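Local structure of beta-galactosidase/beta-glucuronidase (Faecalibacterium prausnitzii L2-6, 6MVF) at residues E292-D304 / L327-H339. The protein binds flavin mononucleotide and is a glycoside hydrolase of family 2, a beta-glucuronidase of the human gut microbiome. Residues are numbered along the deposited sequence; the frame is centred on the assembly and turned at random.
Sequences EATPLRGVSRHQD and LGANTIRLAHYQH
V299 and I332 pair in parallel register, and backbone bonds knit their strands: V299 N to T331 O, R333 N to V299 O at 2.8 Å, and R301 N to R333 O. Before the ladder, the N330 amide grips segment 292-304 with both its oxygen and its nitrogen. Its OD1 takes R297 N on an in-plane lone pair at 2.7 Å, while ND2 gives a straight bond (165°) to P295 O. With chi1 at 60°, the amide faces 295-297. Strand 292-300, helix 314-327 and strand 331-334 make a right-handed beta-alpha-beta unit of the TIM barrel, with strand 529-532 on the other side of 292-300. Apolar contacts include V299 CG1 meeting L327 CD2 tip to tip, and L296 CB against T331 CG2 (3.8 Å), crossing at about a right angle. Past the strands, Y337 OH is shared by H302 ND1 at 2.7 Å and Q303 N at 3.1 Å; the Q303 side chain passes near Y337 CE1, its amide held by R161. A phenylalanine in place of Y337 would probably leave H302 ND1 and Q303 N without this partner and the imidazole freer to turn. R301 NH2 salt-bridges D320, while R301 NH1 bonds weakly to H339 ND1.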
ATOM      1  N   GLU A 292      12.589  26.989  26.932  1.00 32.54           N
ATOM      2  CA  GLU A 292      12.261  26.087  28.025  1.00 36.75           C
ATOM      3  C   GLU A 292      13.482  25.251  28.378  1.00 35.88           C
ATOM      4  O   GLU A 292      14.120  24.670  27.491  1.00 33.85           O
ATOM      5  CB  GLU A 292      11.080  25.186  27.663  1.00 36.22           C
ATOM      6  CG  GLU A 292      10.724  24.213  28.766  1.00 55.40           C
ATOM      7  CD  GLU A 292       9.320  23.646  28.641  1.00 76.61           C
ATOM      8  OE1 GLU A 292       8.465  24.307  28.000  1.00 79.50           O
ATOM      9  OE2 GLU A 292       9.077  22.538  29.186  1.00 76.19           O
ATOM     10  N   ALA A 293      13.804  25.195  29.670  1.00 37.66           N
ATOM     11  CA  ALA A 293      14.888  24.346  30.157  1.00 31.98           C
ATOM     12  C   ALA A 293      14.572  22.880  29.899  1.00 32.80           C
ATOM     13  O   ALA A 293      13.555  22.365  30.370  1.00 30.64           O
ATOM     14  CB  ALA A 293      15.103  24.580  31.646  1.00 25.18           C
ATOM     15  N   THR A 294      15.442  22.211  29.142  1.00 30.93           N
ATOM     16  CA  THR A 294      15.199  20.839  28.700  1.00 32.53           C
ATOM     17  C   THR A 294      16.508  20.068  28.716  1.00 32.96           C
ATOM     18  O   THR A 294      17.232  20.026  27.712  1.00 32.04           O
ATOM     19  CB  THR A 294      14.585  20.802  27.300  1.00 30.53           C
ATOM     20  OG1 THR A 294      13.479  21.707  27.237  1.00 39.05           O
ATOM     21  CG2 THR A 294      14.103  19.395  26.952  1.00 22.94           C
ATOM     22  N   PRO A 295      16.849  19.438  29.839  1.00 35.27           N
ATOM     23  CA  PRO A 295      18.106  18.676  29.880  1.00 30.73           C
ATOM     24  C   PRO A 295      18.119  17.612  28.785  1.00 30.01           C
ATOM     25  O   PRO A 295      17.122  16.919  28.564  1.00 26.32           O
ATOM     26  CB  PRO A 295      18.104  18.065  31.288  1.00 28.40           C
ATOM     27  CG  PRO A 295      17.250  18.987  32.105  1.00 21.93           C
ATOM     28  CD  PRO A 295      16.164  19.455  31.146  1.00 26.30           C
ATOM     29  N   LEU A 296      19.248  17.530  28.062  1.00 29.05           N
ATOM     30  CA  LEU A 296      19.438  16.537  27.005  1.00 25.10           C
ATOM     31  C   LEU A 296      19.924  15.221  27.607  1.00 28.51           C
ATOM     32  O   LEU A 296      21.025  15.154  28.162  1.00 30.91           O
ATOM     33  CB  LEU A 296      20.435  17.044  25.966  1.00 19.32           C
ATOM     34  CG  LEU A 296      19.963  18.216  25.096  1.00 24.22           C
ATOM     35  CD1 LEU A 296      20.823  18.338  23.864  1.00 17.10           C
ATOM     36  CD2 LEU A 296      18.468  18.079  24.714  1.00 26.64           C
ATOM     37  N   ARG A 297      19.109  14.175  27.500  1.00 22.78           N
ATOM     38  CA  ARG A 297      19.427  12.861  28.048  1.00 19.89           C
ATOM     39  C   ARG A 297      19.219  11.820  26.953  1.00 27.77           C
ATOM     40  O   ARG A 297      18.081  11.556  26.541  1.00 32.34           O
ATOM     41  CB  ARG A 297      18.566  12.560  29.281  1.00 20.43           C
ATOM     42  CG  ARG A 297      18.696  13.594  30.415  1.00 23.78           C
ATOM     43  CD  ARG A 297      20.165  13.700  30.909  1.00 24.39           C
ATOM     44  NE  ARG A 297      20.355  14.607  32.039  1.00 28.26           N
ATOM     45  CZ  ARG A 297      20.999  15.775  31.977  1.00 27.45           C
ATOM     46  NH1 ARG A 297      21.522  16.208  30.837  1.00 28.39           N
ATOM     47  NH2 ARG A 297      21.116  16.523  33.062  1.00 25.45           N
ATOM     48  N   GLY A 298      20.308  11.239  26.465  1.00 26.59           N
ATOM     49  CA  GLY A 298      20.184  10.334  25.344  1.00 24.27           C
ATOM     50  C   GLY A 298      21.316   9.349  25.147  1.00 29.59           C
ATOM     51  O   GLY A 298      21.889   8.829  26.111  1.00 25.98           O
ATOM     52  N   VAL A 299      21.629   9.066  23.877  1.00 25.25           N
ATOM     53  CA  VAL A 299      22.454   7.922  23.506  1.00 25.22           C
ATOM     54  C   VAL A 299      23.284   8.293  22.283  1.00 24.21           C
ATOM     55  O   VAL A 299      23.022   9.280  21.597  1.00 22.72           O
ATOM     56  CB  VAL A 299      21.585   6.656  23.225  1.00 22.13           C
ATOM     57  CG1 VAL A 299      20.695   6.333  24.398  1.00 19.66           C
ATOM     58  CG2 VAL A 299      20.715   6.853  22.007  1.00 22.89           C
ATOM     59  N   SER A 300      24.303   7.489  22.020  1.00 30.32           N
ATOM     60  CA  SER A 300      25.021   7.499  20.756  1.00 25.56           C
ATOM     61  C   SER A 300      24.557   6.315  19.930  1.00 30.43           C
ATOM     62  O   SER A 300      23.969   5.367  20.458  1.00 28.01           O
ATOM     63  CB  SER A 300      26.530   7.435  20.985  1.00 25.27           C
ATOM     64  OG  SER A 300      26.977   8.615  21.653  1.00 32.39           O
ATOM     65  N   ARG A 301      24.824   6.377  18.622  1.00 32.77           N
ATOM     66  CA  ARG A 301      24.349   5.358  17.690  1.00 28.11           C
ATOM     67  C   ARG A 301      25.359   5.208  16.567  1.00 28.16           C
ATOM     68  O   ARG A 301      25.668   6.189  15.888  1.00 26.82           O
ATOM     69  CB  ARG A 301      22.967   5.743  17.130  1.00 31.87           C
ATOM     70  CG  ARG A 301      22.317   4.720  16.188  1.00 33.11           C
ATOM     71  CD  ARG A 301      22.283   5.197  14.732  1.00 28.70           C
ATOM     72  NE  ARG A 301      21.700   4.189  13.846  1.00 26.65           N
ATOM     73  CZ  ARG A 301      21.600   4.303  12.519  1.00 30.94           C
ATOM     74  NH1 ARG A 301      22.047   5.389  11.893  1.00 30.70           N
ATOM     75  NH2 ARG A 301      21.028   3.334  11.810  1.00 28.89           N
ATOM     76  N   HIS A 302      25.875   3.993  16.378  1.00 33.23           N
ATOM     77  CA  HIS A 302      26.692   3.644  15.220  1.00 30.87           C
ATOM     78  C   HIS A 302      25.786   3.167  14.072  1.00 35.27           C
ATOM     79  O   HIS A 302      24.590   2.927  14.267  1.00 31.56           O
ATOM     80  CB  HIS A 302      27.716   2.582  15.608  1.00 31.85           C
ATOM     81  CG  HIS A 302      29.069   3.130  15.925  1.00 31.11           C
ATOM     82  ND1 HIS A 302      29.785   3.895  15.031  1.00 29.74           N
ATOM     83  CD2 HIS A 302      29.847   3.007  17.026  1.00 30.25           C
ATOM     84  CE1 HIS A 302      30.940   4.237  15.575  1.00 32.41           C
ATOM     85  NE2 HIS A 302      31.007   3.702  16.783  1.00 36.49           N
ATOM     86  N   GLN A 303      26.354   3.036  12.855  1.00 28.74           N
ATOM     87  CA  GLN A 303      25.528   2.820  11.661  1.00 32.21           C
ATOM     88  C   GLN A 303      25.571   1.378  11.111  1.00 34.59           C
ATOM     89  O   GLN A 303      25.420   1.156   9.907  1.00 32.18           O
ATOM     90  CB  GLN A 303      25.905   3.827  10.575  1.00 26.12           C
ATOM     91  CG  GLN A 303      27.202   3.560   9.871  1.00 26.93           C
ATOM     92  CD  GLN A 303      27.491   4.575   8.768  1.00 28.98           C
ATOM     93  OE1 GLN A 303      26.615   5.328   8.356  1.00 26.22           O
ATOM     94  NE2 GLN A 303      28.735   4.590   8.286  1.00 36.35           N
ATOM     95  N   ASP A 304      25.704   0.373  11.969  1.00 26.92           N
ATOM     96  CA  ASP A 304      25.824  -0.992  11.494  1.00 28.53           C
ATOM     97  C   ASP A 304      24.730  -1.861  12.105  1.00 30.42           C
ATOM     98  O   ASP A 304      24.029  -1.452  13.032  1.00 29.33           O
ATOM     99  CB  ASP A 304      27.230  -1.563  11.783  1.00 31.39           C
ATOM    100  CG  ASP A 304      27.589  -1.604  13.286  1.00 32.34           C
ATOM    101  OD1 ASP A 304      26.826  -1.092  14.137  1.00 36.78           O
ATOM    102  OD2 ASP A 304      28.657  -2.164  13.612  1.00 29.11           O
ATOM    103  N   LEU A 327      12.552   4.566  23.983  1.00 28.04           N
ATOM    104  CA  LEU A 327      13.399   4.654  25.159  1.00 28.10           C
ATOM    105  C   LEU A 327      13.133   5.931  25.951  1.00 25.46           C
ATOM    106  O   LEU A 327      13.287   5.946  27.178  1.00 27.37           O
ATOM    107  CB  LEU A 327      14.867   4.576  24.722  1.00 25.74           C
ATOM    108  CG  LEU A 327      15.919   4.656  25.821  1.00 24.06           C
ATOM    109  CD1 LEU A 327      15.807   3.455  26.754  1.00 19.93           C
ATOM    110  CD2 LEU A 327      17.299   4.772  25.222  1.00 24.85           C
ATOM    111  N   GLY A 328      12.720   6.999  25.282  1.00 25.34           N
ATOM    112  CA  GLY A 328      12.540   8.273  25.943  1.00 25.36           C
ATOM    113  C   GLY A 328      13.734   9.195  25.839  1.00 26.39           C
ATOM    114  O   GLY A 328      13.769  10.206  26.540  1.00 23.30           O
ATOM    115  N   ALA A 329      14.717   8.861  25.008  1.00 21.79           N
ATOM    116  CA  ALA A 329      15.830   9.750  24.721  1.00 24.41           C
ATOM    117  C   ALA A 329      15.378  10.971  23.916  1.00 25.95           C
ATOM    118  O   ALA A 329      14.547  10.871  23.009  1.00 25.80           O
ATOM    119  CB  ALA A 329      16.906   8.977  23.948  1.00 23.55           C
ATOM    120  N   ASN A 330      15.946  12.131  24.228  1.00 26.26           N
ATOM    121  CA  ASN A 330      15.666  13.333  23.448  1.00 23.70           C
ATOM    122  C   ASN A 330      16.878  13.831  22.681  1.00 25.50           C
ATOM    123  O   ASN A 330      16.780  14.847  21.988  1.00 25.11           O
ATOM    124  CB  ASN A 330      15.145  14.456  24.343  1.00 17.96           C
ATOM    125  CG  ASN A 330      16.136  14.850  25.418  1.00 27.30           C
ATOM    126  OD1 ASN A 330      17.256  14.329  25.476  1.00 30.32           O
ATOM    127  ND2 ASN A 330      15.742  15.794  26.266  1.00 25.71           N
ATOM    128  N   THR A 331      18.020  13.156  22.790  1.00 24.94           N
ATOM    129  CA  THR A 331      19.212  13.553  22.057  1.00 22.78           C
ATOM    130  C   THR A 331      19.900  12.307  21.533  1.00 24.42           C
ATOM    131  O   THR A 331      19.855  11.240  22.157  1.00 26.50           O
ATOM    132  CB  THR A 331      20.169  14.400  22.948  1.00 27.97           C
ATOM    133  OG1 THR A 331      21.312  14.810  22.194  1.00 22.08           O
ATOM    134  CG2 THR A 331      20.613  13.643  24.190  1.00 23.41           C
ATOM    135  N   ILE A 332      20.518  12.437  20.369  1.00 22.74           N
ATOM    136  CA  ILE A 332      21.302  11.355  19.795  1.00 25.16           C
ATOM    137  C   ILE A 332      22.623  11.922  19.318  1.00 28.02           C
ATOM    138  O   ILE A 332      22.640  12.803  18.450  1.00 25.66           O
ATOM    139  CB  ILE A 332      20.602  10.661  18.625  1.00 24.68           C
ATOM    140  CG1 ILE A 332      19.355   9.913  19.082  1.00 26.23           C
ATOM    141  CG2 ILE A 332      21.599   9.706  17.959  1.00 28.75           C
ATOM    142  CD1 ILE A 332      18.461   9.472  17.916  1.00 22.55           C
ATOM    143  N   ARG A 333      23.727  11.394  19.848  1.00 27.03           N
ATOM    144  CA  ARG A 333      25.048  11.697  19.314  1.00 27.04           C
ATOM    145  C   ARG A 333      25.355  10.729  18.172  1.00 30.24           C
ATOM    146  O   ARG A 333      25.469   9.512  18.382  1.00 29.37           O
ATOM    147  CB  ARG A 333      26.121  11.620  20.398  1.00 27.83           C
ATOM    148  CG  ARG A 333      27.513  11.813  19.829  1.00 30.27           C
ATOM    149  CD  ARG A 333      28.586  11.715  20.884  1.00 40.40           C
ATOM    150  NE  ARG A 333      29.914  11.864  20.297  1.00 39.09           N
ATOM    151  CZ  ARG A 333      30.985  11.192  20.704  1.00 38.03           C
ATOM    152  NH1 ARG A 333      30.884  10.319  21.700  1.00 32.24           N
ATOM    153  NH2 ARG A 333      32.152  11.387  20.105  1.00 43.49           N
ATOM    154  N   LEU A 334      25.488  11.268  16.966  1.00 25.84           N
ATOM    155  CA  LEU A 334      25.670  10.446  15.771  1.00 28.46           C
ATOM    156  C   LEU A 334      27.163  10.277  15.474  1.00 34.11           C
ATOM    157  O   LEU A 334      27.716  10.797  14.502  1.00 32.45           O
ATOM    158  CB  LEU A 334      24.908  11.062  14.605  1.00 25.31           C
ATOM    159  CG  LEU A 334      23.448  10.651  14.748  1.00 29.89           C
ATOM    160  CD1 LEU A 334      22.606  11.177  13.615  1.00 24.72           C
ATOM    161  CD2 LEU A 334      23.349   9.119  14.850  1.00 28.24           C
ATOM    162  N   ALA A 335      27.816   9.509  16.339  1.00 29.86           N
ATOM    163  CA  ALA A 335      29.246   9.282  16.214  1.00 37.22           C
ATOM    164  C   ALA A 335      29.512   8.195  15.165  1.00 35.99           C
ATOM    165  O   ALA A 335      28.626   7.406  14.843  1.00 36.19           O
ATOM    166  CB  ALA A 335      29.822   8.901  17.583  1.00 35.01           C
ATOM    167  N   HIS A 336      30.730   8.161  14.602  1.00 35.00           N
ATOM    168  CA  HIS A 336      31.807   9.155  14.758  1.00 34.23           C
ATOM    169  C   HIS A 336      32.062   9.799  13.406  1.00 35.82           C
ATOM    170  O   HIS A 336      33.204  10.066  13.048  1.00 33.57           O
ATOM    171  CB  HIS A 336      33.133   8.532  15.227  1.00 36.46           C
ATOM    172  CG  HIS A 336      33.187   8.151  16.676  1.00 39.37           C
ATOM    173  ND1 HIS A 336      33.153   9.077  17.699  1.00 34.86           N
ATOM    174  CD2 HIS A 336      33.337   6.941  17.271  1.00 40.50           C
ATOM    175  CE1 HIS A 336      33.250   8.453  18.861  1.00 29.75           C
ATOM    176  NE2 HIS A 336      33.362   7.156  18.630  1.00 39.94           N
ATOM    177  N   TYR A 337      31.005  10.023  12.642  1.00 35.02           N
ATOM    178  CA  TYR A 337      31.138  10.351  11.227  1.00 32.15           C
ATOM    179  C   TYR A 337      29.788  10.880  10.769  1.00 28.89           C
ATOM    180  O   TYR A 337      28.839  10.966  11.553  1.00 33.65           O
ATOM    181  CB  TYR A 337      31.582   9.123  10.428  1.00 25.68           C
ATOM    182  CG  TYR A 337      30.932   7.875  10.962  1.00 27.65           C
ATOM    183  CD1 TYR A 337      29.590   7.593  10.684  1.00 28.01           C
ATOM    184  CD2 TYR A 337      31.635   6.997  11.769  1.00 29.07           C
ATOM    185  CE1 TYR A 337      28.980   6.452  11.188  1.00 32.95           C
ATOM    186  CE2 TYR A 337      31.031   5.853  12.288  1.00 32.00           C
ATOM    187  CZ  TYR A 337      29.704   5.581  11.996  1.00 32.53           C
ATOM    188  OH  TYR A 337      29.096   4.446  12.507  1.00 32.42           O
ATOM    189  N   GLN A 338      29.710  11.250   9.502  1.00 26.32           N
ATOM    190  CA  GLN A 338      28.436  11.663   8.932  1.00 29.50           C
ATOM    191  C   GLN A 338      27.544  10.437   8.741  1.00 32.31           C
ATOM    192  O   GLN A 338      28.006   9.389   8.276  1.00 28.69           O
ATOM    193  CB  GLN A 338      28.676  12.386   7.611  1.00 23.75           C
ATOM    194  CG  GLN A 338      27.446  12.689   6.823  1.00 28.74           C
ATOM    195  CD  GLN A 338      27.755  13.619   5.675  1.00 30.37           C
ATOM    196  OE1 GLN A 338      28.687  14.420   5.747  1.00 28.23           O
ATOM    197  NE2 GLN A 338      26.985  13.512   4.604  1.00 31.04           N
ATOM    198  N   HIS A 339      26.285  10.541   9.160  1.00 28.19           N
ATOM    199  CA  HIS A 339      25.374   9.418   9.014  1.00 29.63           C
ATOM    200  C   HIS A 339      24.552   9.541   7.719  1.00 31.25           C
ATOM    201  O   HIS A 339      24.783  10.408   6.868  1.00 24.39           O
ATOM    202  CB  HIS A 339      24.483   9.299  10.252  1.00 29.79           C
ATOM    203  CG  HIS A 339      25.117   8.550  11.385  1.00 32.16           C
ATOM    204  ND1 HIS A 339      24.589   7.383  11.894  1.00 30.78           N
ATOM    205  CD2 HIS A 339      26.239   8.798  12.102  1.00 33.66           C
ATOM    206  CE1 HIS A 339      25.355   6.949  12.879  1.00 28.80           C
ATOM    207  NE2 HIS A 339      26.362   7.787  13.023  1.00 26.57           N
TER
HETATM  208  O   HOH W   1      15.453  12.292  27.772  1.00 19.89           O